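Local coordinates for Lmo0488 protein (Listeria monocytogenes serovar 1/2a, PDB 5TED) that binds shikimate through this effector-binding domain and, as a LysR-type transcriptional regulator, activates transcription of protocatechuate biosynthesis genes, at residues G8-M13 with G41-I46; A58-V63 with Y180-K185; S109-L114 with Y134-T139; G3-G8 with K54-I59; Q77-V82 with I153-S158. All coordinates share one frame; numbering follows the deposited sequence.

Contact 1 (G8-M13 with G41-I46). With SKM ((3R,4S,5R)-3,4,5-trihydroxycyclohex-1-ene-1-carboxylic acid), chain D.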
# COMPACT_ATOMS: atom_id res chain seq x y z
N GLY A 8 9.99 -4.53 9.50
CA GLY A 8 8.84 -4.89 8.67
C GLY A 8 7.55 -4.56 9.40
O GLY A 8 7.45 -4.75 10.61
N PHE A 9 6.56 -4.06 8.66
CA PHE A 9 5.33 -3.65 9.32
C PHE A 9 4.11 -3.73 8.40
O PHE A 9 4.22 -3.70 7.17
CB PHE A 9 5.46 -2.24 9.91
CG PHE A 9 5.90 -1.17 8.94
CD1 PHE A 9 4.97 -0.51 8.15
CD2 PHE A 9 7.24 -0.79 8.86
CE1 PHE A 9 5.35 0.52 7.29
CE2 PHE A 9 7.64 0.24 8.00
CZ PHE A 9 6.70 0.89 7.22
N ILE A 10 2.94 -3.83 9.03
CA ILE A 10 1.68 -3.87 8.30
C ILE A 10 1.39 -2.49 7.74
O ILE A 10 1.76 -1.46 8.33
CB ILE A 10 0.54 -4.37 9.20
CG1 ILE A 10 0.41 -3.49 10.44
CG2 ILE A 10 0.77 -5.81 9.63
CD1 ILE A 10 -0.73 -3.92 11.41
N TYR A 11 0.72 -2.47 6.59
CA TYR A 11 0.61 -1.27 5.76
C TYR A 11 0.17 -0.04 6.55
O TYR A 11 0.67 1.07 6.30
CB TYR A 11 -0.37 -1.52 4.64
CG TYR A 11 0.03 -2.61 3.69
CD1 TYR A 11 1.04 -2.41 2.76
CD2 TYR A 11 -0.63 -3.84 3.70
CE1 TYR A 11 1.39 -3.41 1.86
CE2 TYR A 11 -0.28 -4.85 2.80
CZ TYR A 11 0.73 -4.62 1.88
OH TYR A 11 1.08 -5.59 0.97
N THR A 12 -0.84 -0.18 7.40
CA THR A 12 -1.36 1.06 7.97
C THR A 12 -0.34 1.76 8.85
O THR A 12 -0.55 2.92 9.20
CB THR A 12 -2.66 0.85 8.76
OG1 THR A 12 -2.44 -0.05 9.85
CG2 THR A 12 -3.80 0.33 7.85
N MET A 13 0.76 1.10 9.22
CA MET A 13 1.73 1.76 10.08
C MET A 13 2.63 2.73 9.33
O MET A 13 3.35 3.50 9.98
CB MET A 13 2.57 0.72 10.82
CG MET A 13 1.76 -0.18 11.76
SD MET A 13 1.13 0.62 13.27
CE MET A 13 -0.46 1.23 12.73
N GLY A 41 3.83 -5.06 4.44
CA GLY A 41 3.11 -6.25 4.02
C GLY A 41 2.02 -6.62 5.01
O GLY A 41 1.72 -5.88 5.96
N ALA A 42 1.39 -7.77 4.76
CA ALA A 42 0.37 -8.34 5.64
C ALA A 42 1.03 -9.26 6.68
O ALA A 42 2.12 -9.79 6.48
CB ALA A 42 -0.69 -9.10 4.84
N THR A 43 0.32 -9.44 7.81
CA THR A 43 0.87 -10.18 8.95
C THR A 43 1.34 -11.58 8.56
O THR A 43 2.38 -12.06 9.03
CB THR A 43 -0.17 -10.27 10.07
OG1 THR A 43 -0.41 -8.98 10.64
CG2 THR A 43 0.31 -11.20 11.19
N LYS A 44 0.56 -12.28 7.73
CA LYS A 44 0.91 -13.67 7.46
C LYS A 44 2.21 -13.78 6.65
O LYS A 44 2.97 -14.73 6.85
CB LYS A 44 -0.27 -14.36 6.77
CG LYS A 44 -1.48 -14.55 7.71
CD LYS A 44 -1.11 -15.36 8.98
CE LYS A 44 -2.31 -15.67 9.88
NZ LYS A 44 -2.76 -14.55 10.78
N SER A 45 2.52 -12.80 5.80
CA SER A 45 3.83 -12.79 5.15
C SER A 45 4.93 -12.32 6.10
O SER A 45 6.06 -12.82 6.03
CB SER A 45 3.78 -11.92 3.89
OG SER A 45 4.32 -10.63 4.12
N ILE A 46 4.62 -11.38 7.00
CA ILE A 46 5.63 -10.78 7.88
C ILE A 46 6.23 -11.82 8.82
O ILE A 46 7.43 -11.78 9.13
CB ILE A 46 5.01 -9.59 8.64
CG1 ILE A 46 4.90 -8.38 7.71
CG2 ILE A 46 5.80 -9.29 9.93
CD1 ILE A 46 4.04 -7.23 8.27
O12 SKM D . -3.21 -3.34 6.22
C8 SKM D . -4.23 -4.32 6.07
C6 SKM D . -3.71 -5.53 5.69
O7 SKM D . -4.73 -6.52 5.55
C5 SKM D . -2.63 -6.16 6.77
C4 SKM D . -3.15 -6.19 8.14
C1 SKM D . -2.53 -7.08 9.23
O2 SKM D . -1.83 -8.07 8.87
O3 SKM D . -2.75 -6.84 10.45
C10 SKM D . -4.35 -5.20 8.53
C9 SKM D . -5.06 -4.47 7.53
O11 SKM D . -5.33 -3.21 8.01
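Between Phe9 and Gly41 the backbones of 8-13 and 41-46 are tied by one hydrogen bond, Gly41 N to Phe9 O at 3.1 Å, on strand 4-10 and just ahead of helix 43-51. One residue on, Ile10 CA points its hydrogen almost straight at Gly41 O, with 3.1 Å between the two heavy atoms. The Tyr11 ring lies over Gly41, whose CA makes a CH-pi contact above one face, toward the rim and 3.6 Å from Tyr11 CZ. Its hydroxyl reaches on to the Glu136 carboxylate. Ile46 points toward 8-13 and sends CD1 against its backbone, 3.5 Å from Phe9 C, and its CD1 also meets Ile10 CG2. Ile10 and Thr43 run side by side, with Ile10 CG2 3.5 Å from Thr43 OG1. A chi1 of -68° sets that hydroxyl beside the Thr43 backbone N, and both face one carboxylate oxygen of shikimate: Thr43 N donates to SKM O2 at 2.8 Å, whereas Thr43 OG1 is modelled only 2.4 Å from SKM O2, too short to be taken literally. Ala42 is the N-cap residue of helix 43-51, so the carboxylate meets a helix N-terminus. The Thr43 N-H, together with the helix dipole, would be expected to stabilise its negative charge in this periplasmic-binding-protein-like pocket.

Contact 2 (A58-V63 with Y180-K185). With SKM ((3R,4S,5R)-3,4,5-trihydroxycyclohex-1-ene-1-carboxylic acid), chain D.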
# COMPACT_ATOMS: atom_id res chain seq x y z
N ALA A 58 9.35 -6.57 13.85
CA ALA A 58 8.16 -6.37 13.04
C ALA A 58 7.08 -5.71 13.87
O ALA A 58 7.08 -5.80 15.10
CB ALA A 58 7.64 -7.69 12.46
N ILE A 59 6.19 -5.01 13.19
CA ILE A 59 4.99 -4.44 13.78
C ILE A 59 3.81 -5.04 13.04
O ILE A 59 3.64 -4.80 11.84
CB ILE A 59 4.98 -2.90 13.67
CG1 ILE A 59 6.21 -2.30 14.39
CG2 ILE A 59 3.65 -2.36 14.22
CD1 ILE A 59 6.38 -0.78 14.20
N CYS A 60 2.98 -5.81 13.75
CA CYS A 60 1.95 -6.58 13.06
C CYS A 60 0.88 -7.05 14.05
O CYS A 60 0.88 -6.68 15.23
CB CYS A 60 2.57 -7.76 12.30
SG CYS A 60 3.30 -9.00 13.39
N SER A 61 -0.06 -7.86 13.54
CA SER A 61 -1.12 -8.43 14.35
C SER A 61 -0.59 -9.62 15.15
O SER A 61 0.36 -10.30 14.75
CB SER A 61 -2.29 -8.91 13.48
OG SER A 61 -2.90 -7.83 12.78
N TYR A 62 -1.22 -9.87 16.29
CA TYR A 62 -0.95 -11.08 17.04
C TYR A 62 -1.36 -12.31 16.23
O TYR A 62 -2.38 -12.29 15.53
CB TYR A 62 -1.69 -11.05 18.37
CG TYR A 62 -1.48 -12.28 19.23
CD1 TYR A 62 -0.28 -12.49 19.91
CD2 TYR A 62 -2.48 -13.24 19.37
CE1 TYR A 62 -0.08 -13.61 20.69
CE2 TYR A 62 -2.29 -14.37 20.17
CZ TYR A 62 -1.08 -14.54 20.82
OH TYR A 62 -0.87 -15.65 21.60
N VAL A 63 -0.59 -13.38 16.34
CA VAL A 63 -0.89 -14.64 15.66
C VAL A 63 -0.81 -15.75 16.68
O VAL A 63 0.21 -15.91 17.35
CB VAL A 63 0.06 -14.91 14.48
CG1 VAL A 63 -0.28 -16.26 13.82
CG2 VAL A 63 -0.03 -13.82 13.46
N TYR A 180 1.14 -5.17 17.61
CA TYR A 180 2.22 -5.64 18.46
C TYR A 180 3.57 -5.42 17.80
O TYR A 180 3.70 -5.43 16.58
CB TYR A 180 2.06 -7.13 18.77
CG TYR A 180 0.81 -7.41 19.54
CD1 TYR A 180 -0.42 -7.49 18.89
CD2 TYR A 180 0.85 -7.58 20.92
CE1 TYR A 180 -1.59 -7.73 19.59
CE2 TYR A 180 -0.33 -7.82 21.63
CZ TYR A 180 -1.53 -7.89 20.96
OH TYR A 180 -2.69 -8.14 21.67
N LEU A 181 4.58 -5.18 18.64
CA LEU A 181 5.97 -5.25 18.22
C LEU A 181 6.40 -6.70 18.37
O LEU A 181 6.32 -7.26 19.47
CB LEU A 181 6.84 -4.30 19.06
CG LEU A 181 8.28 -4.04 18.60
CD1 LEU A 181 9.09 -5.31 18.54
CD2 LEU A 181 8.29 -3.36 17.26
N ALA A 182 6.78 -7.32 17.27
CA ALA A 182 7.09 -8.74 17.25
C ALA A 182 8.58 -8.96 16.99
O ALA A 182 9.19 -8.23 16.20
CB ALA A 182 6.24 -9.47 16.20
N SER A 183 9.16 -9.94 17.69
CA SER A 183 10.57 -10.30 17.55
C SER A 183 10.74 -11.78 17.86
O SER A 183 9.86 -12.41 18.46
CB SER A 183 11.46 -9.46 18.47
OG SER A 183 11.12 -9.67 19.84
N LEU A 184 11.88 -12.34 17.43
CA LEU A 184 12.17 -13.74 17.71
C LEU A 184 12.53 -13.91 19.17
O LEU A 184 13.44 -13.25 19.68
CB LEU A 184 13.33 -14.25 16.85
CG LEU A 184 13.07 -14.62 15.40
CD1 LEU A 184 14.35 -15.24 14.79
CD2 LEU A 184 11.87 -15.57 15.30
N LYS A 185 11.85 -14.84 19.84
CA LYS A 185 12.08 -15.06 21.26
C LYS A 185 13.47 -15.64 21.51
O LYS A 185 13.96 -16.49 20.76
CB LYS A 185 11.00 -15.99 21.80
CG LYS A 185 10.63 -15.76 23.25
CD LYS A 185 9.37 -16.55 23.63
CE LYS A 185 8.12 -15.92 23.00
NZ LYS A 185 6.84 -16.41 23.60
O12 SKM D . -3.21 -3.34 6.22
C8 SKM D . -4.23 -4.32 6.07
C6 SKM D . -3.71 -5.53 5.69
O7 SKM D . -4.73 -6.52 5.55
C5 SKM D . -2.63 -6.16 6.77
C4 SKM D . -3.15 -6.19 8.14
C1 SKM D . -2.53 -7.08 9.23
O2 SKM D . -1.83 -8.07 8.87
O3 SKM D . -2.75 -6.84 10.45
C10 SKM D . -4.35 -5.20 8.53
C9 SKM D . -5.06 -4.47 7.53
O11 SKM D . -5.33 -3.21 8.01
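Four backbone hydrogen bonds pair Ala58 with Ala182 and Cys60 with Tyr180 as antiparallel hydrogen-bonded pairs, the shortest being Ala182 N to Ala58 O at 2.7 Å; Ile59 and Leu181 form the non-hydrogen-bonded pair between them. Apolar packing follows this register on both faces. On one, Ile59 CG1 lies 3.7 Å from Leu181 CD2, the two side chains crossing at a slant; on the other, Ala182 CB touches both Ala58 CB and Cys60 SG, the latter at 4.1 Å. The aromatic contact is made by Tyr62, in the loop that follows. Tyr62 CB meets Tyr180 CE1 at 3.5 Å, and the Tyr62 ring turns an edge toward the face of Tyr180, planes 51° apart; Phe71 adds a further edge-to-face partner for Tyr62. Polar side-chain chemistry is concentrated in Ser61, turned away from 180-185. Its OG, beside the backbone N at chi1 -63°, donates to shikimate, 2.5 Å from SKM O3, and is also bonded to Arg177. Strand 57-60 thus joins parallel strand 4-10 to antiparallel strand 177-184 and delivers a ligand-binding loop from its C-terminal end, a placement characteristic of the periplasmic-binding-protein fold of LysR effector domains.

Contact 3 (S109-L114 with Y134-T139). With SKM ((3R,4S,5R)-3,4,5-trihydroxycyclohex-1-ene-1-carboxylic acid), chain D.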
# COMPACT_ATOMS: atom_id res chain seq x y z
N SER A 109 -8.43 -10.19 2.65
CA SER A 109 -8.01 -11.54 2.29
C SER A 109 -7.46 -12.28 3.51
O SER A 109 -7.19 -11.69 4.55
CB SER A 109 -6.94 -11.50 1.20
OG SER A 109 -5.83 -10.77 1.66
N ASP A 110 -7.29 -13.60 3.34
CA ASP A 110 -6.80 -14.47 4.41
C ASP A 110 -5.41 -14.10 4.89
O ASP A 110 -5.02 -14.51 5.99
CB ASP A 110 -6.76 -15.93 3.93
CG ASP A 110 -8.11 -16.43 3.49
OD1 ASP A 110 -9.14 -15.89 3.94
OD2 ASP A 110 -8.15 -17.38 2.67
N THR A 111 -4.62 -13.40 4.07
CA THR A 111 -3.29 -12.98 4.50
C THR A 111 -3.34 -11.92 5.60
O THR A 111 -2.32 -11.67 6.26
CB THR A 111 -2.49 -12.46 3.31
OG1 THR A 111 -3.20 -11.37 2.70
CG2 THR A 111 -2.28 -13.55 2.27
N SER A 112 -4.49 -11.29 5.82
CA SER A 112 -4.59 -10.17 6.74
C SER A 112 -4.61 -10.66 8.19
O SER A 112 -5.47 -11.45 8.57
CB SER A 112 -5.86 -9.36 6.47
OG SER A 112 -5.95 -8.29 7.39
N GLY A 113 -3.68 -10.15 9.00
CA GLY A 113 -3.71 -10.41 10.42
C GLY A 113 -4.91 -9.83 11.14
O GLY A 113 -5.14 -10.17 12.31
N LEU A 114 -5.72 -9.00 10.46
CA LEU A 114 -6.97 -8.52 11.03
C LEU A 114 -8.09 -9.55 10.96
O LEU A 114 -9.10 -9.40 11.66
CB LEU A 114 -7.42 -7.25 10.31
CG LEU A 114 -7.40 -5.93 11.04
CD1 LEU A 114 -8.10 -4.89 10.18
CD2 LEU A 114 -8.05 -6.04 12.41
N TYR A 134 -12.26 -9.77 -2.39
CA TYR A 134 -11.22 -9.65 -1.38
C TYR A 134 -10.15 -8.67 -1.83
O TYR A 134 -9.87 -8.54 -3.04
CB TYR A 134 -10.56 -11.00 -1.07
CG TYR A 134 -11.46 -12.05 -0.43
CD1 TYR A 134 -11.62 -12.11 0.95
CD2 TYR A 134 -12.14 -13.00 -1.20
CE1 TYR A 134 -12.42 -13.08 1.55
CE2 TYR A 134 -12.94 -13.97 -0.61
CZ TYR A 134 -13.08 -14.00 0.76
OH TYR A 134 -13.88 -14.94 1.37
N VAL A 135 -9.57 -7.97 -0.86
CA VAL A 135 -8.39 -7.13 -1.07
C VAL A 135 -7.48 -7.29 0.15
O VAL A 135 -7.93 -7.65 1.24
CB VAL A 135 -8.69 -5.62 -1.28
CG1 VAL A 135 -9.96 -5.42 -2.09
CG2 VAL A 135 -8.78 -4.89 0.03
N GLU A 136 -6.20 -6.99 -0.04
CA GLU A 136 -5.24 -7.07 1.05
C GLU A 136 -4.94 -5.71 1.68
O GLU A 136 -4.97 -5.58 2.90
CB GLU A 136 -3.93 -7.71 0.57
CG GLU A 136 -2.89 -7.76 1.68
CD GLU A 136 -1.65 -8.55 1.31
OE1 GLU A 136 -0.61 -7.91 1.01
OE2 GLU A 136 -1.73 -9.81 1.28
N GLU A 137 -4.68 -4.70 0.86
CA GLU A 137 -4.19 -3.43 1.35
C GLU A 137 -5.32 -2.40 1.49
O GLU A 137 -6.33 -2.47 0.78
CB GLU A 137 -3.08 -2.94 0.43
CG GLU A 137 -2.47 -1.64 0.82
CD GLU A 137 -3.11 -0.48 0.11
OE1 GLU A 137 -3.87 -0.74 -0.84
OE2 GLU A 137 -2.84 0.67 0.51
N ASP A 138 -5.14 -1.45 2.41
CA ASP A 138 -6.27 -0.64 2.86
C ASP A 138 -6.68 0.40 1.84
O ASP A 138 -7.87 0.68 1.69
CB ASP A 138 -5.94 0.03 4.19
CG ASP A 138 -5.38 -0.96 5.19
OD1 ASP A 138 -4.19 -1.29 5.05
OD2 ASP A 138 -6.14 -1.42 6.06
N THR A 139 -5.73 1.01 1.13
CA THR A 139 -6.16 2.03 0.18
C THR A 139 -6.95 1.40 -0.96
O THR A 139 -7.91 2.01 -1.45
CB THR A 139 -4.98 2.86 -0.35
OG1 THR A 139 -4.22 2.09 -1.27
CG2 THR A 139 -4.08 3.25 0.80
O12 SKM D . -3.21 -3.34 6.22
C8 SKM D . -4.23 -4.32 6.07
C6 SKM D . -3.71 -5.53 5.69
O7 SKM D . -4.73 -6.52 5.55
C5 SKM D . -2.63 -6.16 6.77
C4 SKM D . -3.15 -6.19 8.14
C1 SKM D . -2.53 -7.08 9.23
O2 SKM D . -1.83 -8.07 8.87
O3 SKM D . -2.75 -6.84 10.45
C10 SKM D . -4.35 -5.20 8.53
C9 SKM D . -5.06 -4.47 7.53
O11 SKM D . -5.33 -3.21 8.01
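Ser109 and Tyr134 bring the two backbones together, and Ser109 N donates to Val135 O at 2.9 Å, approaching well above the carbonyl plane. From there 109-112 folds into a type I beta turn, while 134-139 leaves strand 130-135 for helix 138-146. Tyr134 CD1 packs 3.9 Å from Ser109 CA. Thr111 and Glu136 cross at about a right angle: with CG anti to the backbone N (chi1 178°) and the chain extended beyond it, Glu136 brings OE2 2.6 Å from Thr111 OG1, which donates to its anti side. Thr111 OG1 in turn accepts from Ser109 OG, while Tyr11 holds the other carboxylate oxygen of Glu136. Such loops at the C-terminal ends of parallel strands line the effector cleft of the LysR substrate-binding fold. Here Ser112 OG donates to SKM O7, which in turn donates a hydrogen bond to Glu136 O 2.8 Å away. Gly113 N binds the shikimate carboxylate at SKM O2. Asp138 straddles two ring hydroxyls, taking SKM O12 on OD1 at 2.6 Å and SKM O11 on OD2 at 2.8 Å.

Contact 4 (G3-G8 with K54-I59)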
# COMPACT_ATOMS: atom_id res chain seq x y z
N GLY A 3 24.90 0.56 13.28
CA GLY A 3 24.27 -0.59 12.69
C GLY A 3 22.94 -0.24 12.05
O GLY A 3 22.45 0.89 12.10
N ASN A 4 22.36 -1.27 11.44
CA ASN A 4 21.14 -1.16 10.67
C ASN A 4 20.02 -1.92 11.35
O ASN A 4 20.26 -2.91 12.05
CB ASN A 4 21.33 -1.72 9.26
CG ASN A 4 20.07 -1.60 8.43
OD1 ASN A 4 19.69 -0.51 8.03
ND2 ASN A 4 19.42 -2.74 8.16
N ILE A 5 18.79 -1.45 11.15
CA ILE A 5 17.60 -2.11 11.64
C ILE A 5 16.69 -2.38 10.45
O ILE A 5 16.29 -1.44 9.74
CB ILE A 5 16.85 -1.29 12.70
CG1 ILE A 5 17.72 -1.10 13.94
CG2 ILE A 5 15.50 -1.98 13.04
CD1 ILE A 5 17.19 -0.08 14.91
N ASP A 6 16.38 -3.64 10.22
CA ASP A 6 15.40 -4.00 9.20
C ASP A 6 14.06 -4.15 9.89
O ASP A 6 13.84 -5.09 10.66
CB ASP A 6 15.79 -5.28 8.47
CG ASP A 6 17.01 -5.09 7.60
OD1 ASP A 6 17.10 -4.03 6.92
OD2 ASP A 6 17.85 -5.99 7.60
N LEU A 7 13.14 -3.23 9.59
CA LEU A 7 11.85 -3.18 10.26
C LEU A 7 10.75 -3.48 9.25
O LEU A 7 10.58 -2.74 8.28
CB LEU A 7 11.66 -1.81 10.89
CG LEU A 7 10.34 -1.60 11.61
CD1 LEU A 7 10.31 -2.49 12.87
CD2 LEU A 7 10.26 -0.11 11.93
N GLY A 8 9.99 -4.53 9.50
CA GLY A 8 8.84 -4.89 8.67
C GLY A 8 7.55 -4.56 9.40
O GLY A 8 7.45 -4.75 10.61
N LYS A 54 14.95 -11.87 7.86
CA LYS A 54 14.94 -10.74 6.94
C LYS A 54 14.63 -9.45 7.68
O LYS A 54 15.17 -8.38 7.35
CB LYS A 54 13.92 -10.96 5.82
CG LYS A 54 14.43 -11.86 4.71
CD LYS A 54 13.56 -11.72 3.46
CE LYS A 54 14.19 -12.41 2.26
NZ LYS A 54 14.48 -13.85 2.53
N PHE A 55 13.75 -9.52 8.68
CA PHE A 55 13.43 -8.41 9.57
C PHE A 55 14.09 -8.65 10.93
O PHE A 55 14.08 -9.77 11.44
CB PHE A 55 11.90 -8.25 9.77
CG PHE A 55 11.10 -8.19 8.49
CD1 PHE A 55 11.67 -7.74 7.31
CD2 PHE A 55 9.77 -8.60 8.48
CE1 PHE A 55 10.92 -7.69 6.13
CE2 PHE A 55 9.03 -8.56 7.31
CZ PHE A 55 9.60 -8.10 6.13
N ASP A 56 14.67 -7.59 11.50
CA ASP A 56 15.11 -7.62 12.90
C ASP A 56 13.92 -7.51 13.85
O ASP A 56 13.92 -8.11 14.93
CB ASP A 56 16.10 -6.49 13.16
CG ASP A 56 17.34 -6.60 12.31
OD1 ASP A 56 18.02 -7.65 12.40
OD2 ASP A 56 17.64 -5.64 11.55
N LEU A 57 12.92 -6.72 13.47
CA LEU A 57 11.74 -6.46 14.28
C LEU A 57 10.56 -6.30 13.34
O LEU A 57 10.72 -5.89 12.19
CB LEU A 57 11.87 -5.18 15.11
CG LEU A 57 13.05 -5.03 16.08
CD1 LEU A 57 13.17 -3.60 16.60
CD2 LEU A 57 12.91 -6.02 17.22
N ALA A 58 9.35 -6.57 13.85
CA ALA A 58 8.16 -6.37 13.04
C ALA A 58 7.08 -5.71 13.87
O ALA A 58 7.08 -5.80 15.10
CB ALA A 58 7.64 -7.69 12.46
N ILE A 59 6.19 -5.01 13.19
CA ILE A 59 4.99 -4.44 13.78
C ILE A 59 3.81 -5.04 13.04
O ILE A 59 3.64 -4.80 11.84
CB ILE A 59 4.98 -2.90 13.67
CG1 ILE A 59 6.21 -2.30 14.39
CG2 ILE A 59 3.65 -2.36 14.22
CD1 ILE A 59 6.38 -0.78 14.20
O HOH W 1 19.95 -5.26 9.86
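Gly8 and Leu57 sit in neighbouring parallel strands, 4-10 and 57-60, of the mixed sheet in this lobe of the LysR effector-binding domain; helix 43-51 leads from strand 35-41, the other neighbour of 4-10, into strand 57-60, a beta-alpha-beta crossover. Gly8 is gripped through its backbone, N donating to Leu57 O at 3.1 Å and O accepting from Ile59 N at 2.9 Å. The Phe55 ring lies flat against it, Gly8 CA standing 3.8 Å from the ring centroid in a CH-pi contact only 11° off the normal. The ring also meets Phe39. On the opposite sheet face Leu7, with CG anti to the backbone N (chi1 179°), extends CD1 to within 3.8 Å of Leu57 CB, and the same methyl reaches Ile59 more distantly. Further out, helix 191-208 lies on this side through Phe196, which touches Ile5 and Leu57. At the start of the pairing Asp56 replaces a main-chain acceptor with its carboxylate: OD2 takes the Asp6 N-H, while Asp56 N returns a bond to Asp6 O at 2.8 Å. The Asp6 and Asp56 carboxylates lie in nearly parallel planes, with OD2 of each 4.0 Å from the other; this proximity may raise their proton affinity slightly. The bond that anchors Asp56 is nearly linear, 176° at the hydrogen, with Asp6 N 2.7 Å from Asp56 OD2 on its anti side.

Contact 5 (Q77-V82 with I153-S158)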
# COMPACT_ATOMS: atom_id res chain seq x y z
N GLN A 77 -6.01 0.17 17.10
CA GLN A 77 -6.84 0.85 16.11
C GLN A 77 -8.30 0.64 16.44
O GLN A 77 -8.67 -0.29 17.18
CB GLN A 77 -6.55 0.36 14.68
CG GLN A 77 -5.15 0.67 14.23
CD GLN A 77 -4.82 0.05 12.90
OE1 GLN A 77 -5.22 -1.08 12.60
NE2 GLN A 77 -4.07 0.78 12.08
N GLU A 78 -9.14 1.50 15.88
CA GLU A 78 -10.59 1.38 15.99
C GLU A 78 -11.13 0.82 14.68
O GLU A 78 -10.88 1.39 13.62
CB GLU A 78 -11.21 2.74 16.30
CG GLU A 78 -12.73 2.74 16.35
CD GLU A 78 -13.34 4.15 16.29
OE1 GLU A 78 -12.57 5.14 16.28
OE2 GLU A 78 -14.59 4.26 16.25
N LEU A 79 -11.86 -0.28 14.76
CA LEU A 79 -12.55 -0.80 13.58
C LEU A 79 -13.83 0.01 13.32
O LEU A 79 -14.58 0.32 14.25
CB LEU A 79 -12.89 -2.27 13.77
CG LEU A 79 -11.68 -3.20 13.70
CD1 LEU A 79 -12.16 -4.66 13.71
CD2 LEU A 79 -10.84 -2.86 12.47
N VAL A 80 -14.05 0.36 12.05
CA VAL A 80 -15.22 1.11 11.62
C VAL A 80 -15.82 0.41 10.41
O VAL A 80 -15.17 -0.41 9.75
CB VAL A 80 -14.90 2.58 11.27
CG1 VAL A 80 -14.58 3.37 12.51
CG2 VAL A 80 -13.73 2.65 10.25
N VAL A 81 -17.05 0.77 10.08
CA VAL A 81 -17.68 0.35 8.83
C VAL A 81 -17.66 1.54 7.88
O VAL A 81 -18.01 2.67 8.28
CB VAL A 81 -19.10 -0.19 9.07
CG1 VAL A 81 -19.83 -0.36 7.74
CG2 VAL A 81 -19.04 -1.54 9.79
N VAL A 82 -17.23 1.30 6.63
CA VAL A 82 -17.06 2.34 5.62
C VAL A 82 -17.98 2.02 4.45
O VAL A 82 -18.00 0.89 3.95
CB VAL A 82 -15.59 2.45 5.17
CG1 VAL A 82 -15.41 3.65 4.29
CG2 VAL A 82 -14.67 2.52 6.39
N ILE A 153 -15.48 -3.26 6.56
CA ILE A 153 -15.04 -3.03 7.93
C ILE A 153 -13.52 -2.97 7.91
O ILE A 153 -12.87 -3.86 7.36
CB ILE A 153 -15.54 -4.13 8.88
CG1 ILE A 153 -15.00 -3.92 10.30
CG2 ILE A 153 -15.11 -5.50 8.38
CD1 ILE A 153 -15.58 -4.90 11.32
N MET A 154 -12.94 -1.92 8.49
CA MET A 154 -11.50 -1.70 8.36
C MET A 154 -11.06 -0.76 9.47
O MET A 154 -11.89 -0.16 10.15
CB MET A 154 -11.14 -1.12 6.98
CG MET A 154 -11.74 0.24 6.70
SD MET A 154 -11.59 0.77 4.97
CE MET A 154 -9.81 0.72 4.74
N PRO A 155 -9.75 -0.61 9.68
CA PRO A 155 -9.27 0.33 10.70
C PRO A 155 -9.61 1.76 10.31
O PRO A 155 -9.53 2.14 9.14
CB PRO A 155 -7.75 0.12 10.72
CG PRO A 155 -7.47 -1.05 9.89
CD PRO A 155 -8.64 -1.25 8.95
N LYS A 156 -9.94 2.58 11.31
CA LYS A 156 -10.11 4.00 11.06
C LYS A 156 -8.73 4.61 10.83
O LYS A 156 -7.87 4.57 11.71
CB LYS A 156 -10.83 4.66 12.23
CG LYS A 156 -11.25 6.09 11.92
CD LYS A 156 -11.63 6.85 13.18
CE LYS A 156 -12.82 7.76 12.93
NZ LYS A 156 -13.07 8.71 14.05
N ILE A 157 -8.48 5.10 9.61
CA ILE A 157 -7.20 5.67 9.23
C ILE A 157 -7.45 7.02 8.57
O ILE A 157 -8.55 7.30 8.07
CB ILE A 157 -6.40 4.74 8.29
CG1 ILE A 157 -7.20 4.40 7.03
CG2 ILE A 157 -6.02 3.46 9.02
CD1 ILE A 157 -6.42 3.54 6.04
N SER A 158 -6.41 7.86 8.58
CA SER A 158 -6.58 9.27 8.22
C SER A 158 -7.04 9.45 6.78
O SER A 158 -7.67 10.46 6.46
CB SER A 158 -5.28 10.04 8.48
OG SER A 158 -4.22 9.54 7.67
O HOH W 2 -7.81 3.51 14.56
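Gln77 reaches across to Pro155, and its side chain can be followed outward over the proline ring. Its CB is 4.1 Å from Pro155 CB; the chain then runs extended beyond CG, crossing the ring at a slant, and CD comes to 3.7 Å from Pro155 CB. OE1 approaches closest, 3.4 Å from Pro155 CB and nearly as close to CG, while NE2 stays more distant. Both ends of the amide are held from outside, OE1 by Arg177 and NE2 by Thr12, which fixes its rotation above Pro155, a residue of the shikimate pocket. Next to it the backbones run antiparallel. Lys156 N donates to Glu78 O at 2.8 Å, and Val80 and Met154 exchange a pair of bonds, Val80 N lying 2.9 Å from Met154 O. A water bridges Glu78 N and Lys156 O beyond the last rung. The Glu78 and Lys156 side chains lie alongside each other, touching at OE1 and CD, though Glu78 OE1 and Lys156 NZ remain 4.2 Å apart, beyond a salt bridge. On one face of the ladder Val82 CG2 meets Met154 CG at 3.7 Å and, on the other face, Leu79 CD1 touches Ile153 CD1. Strand 69-84 thus pairs with strand 152-155 and also with 165-170; helix 115-124 packs on Leu79 and Ile153, and helix 138-146 on Met154 and Pro155.

Overall arrangement
Contacts 1, 2 and 4 gather on one side of the shikimate site; contact 4 shares strand 4-10 with contact 1 and strand 57-60 with contact 2. Contact 4 joins these strands, contact 2 adds strand 177-184, and contact 1 lies where strand 4-10 meets the start of helix 43-51. Contact 5, about 26 Å from contact 4 between centres, belongs to the other part of the domain, as does contact 3. Four are buried; contact 3 is a surface contact whose strand 130-135 also meets the second subunit. Contacts 4 and 5 rest mainly on backbone ladders and apolar packing, whereas contacts 1 and 3 are rich in ligand bonds, the first directed at the carboxylate and the second largely at the hydroxyls.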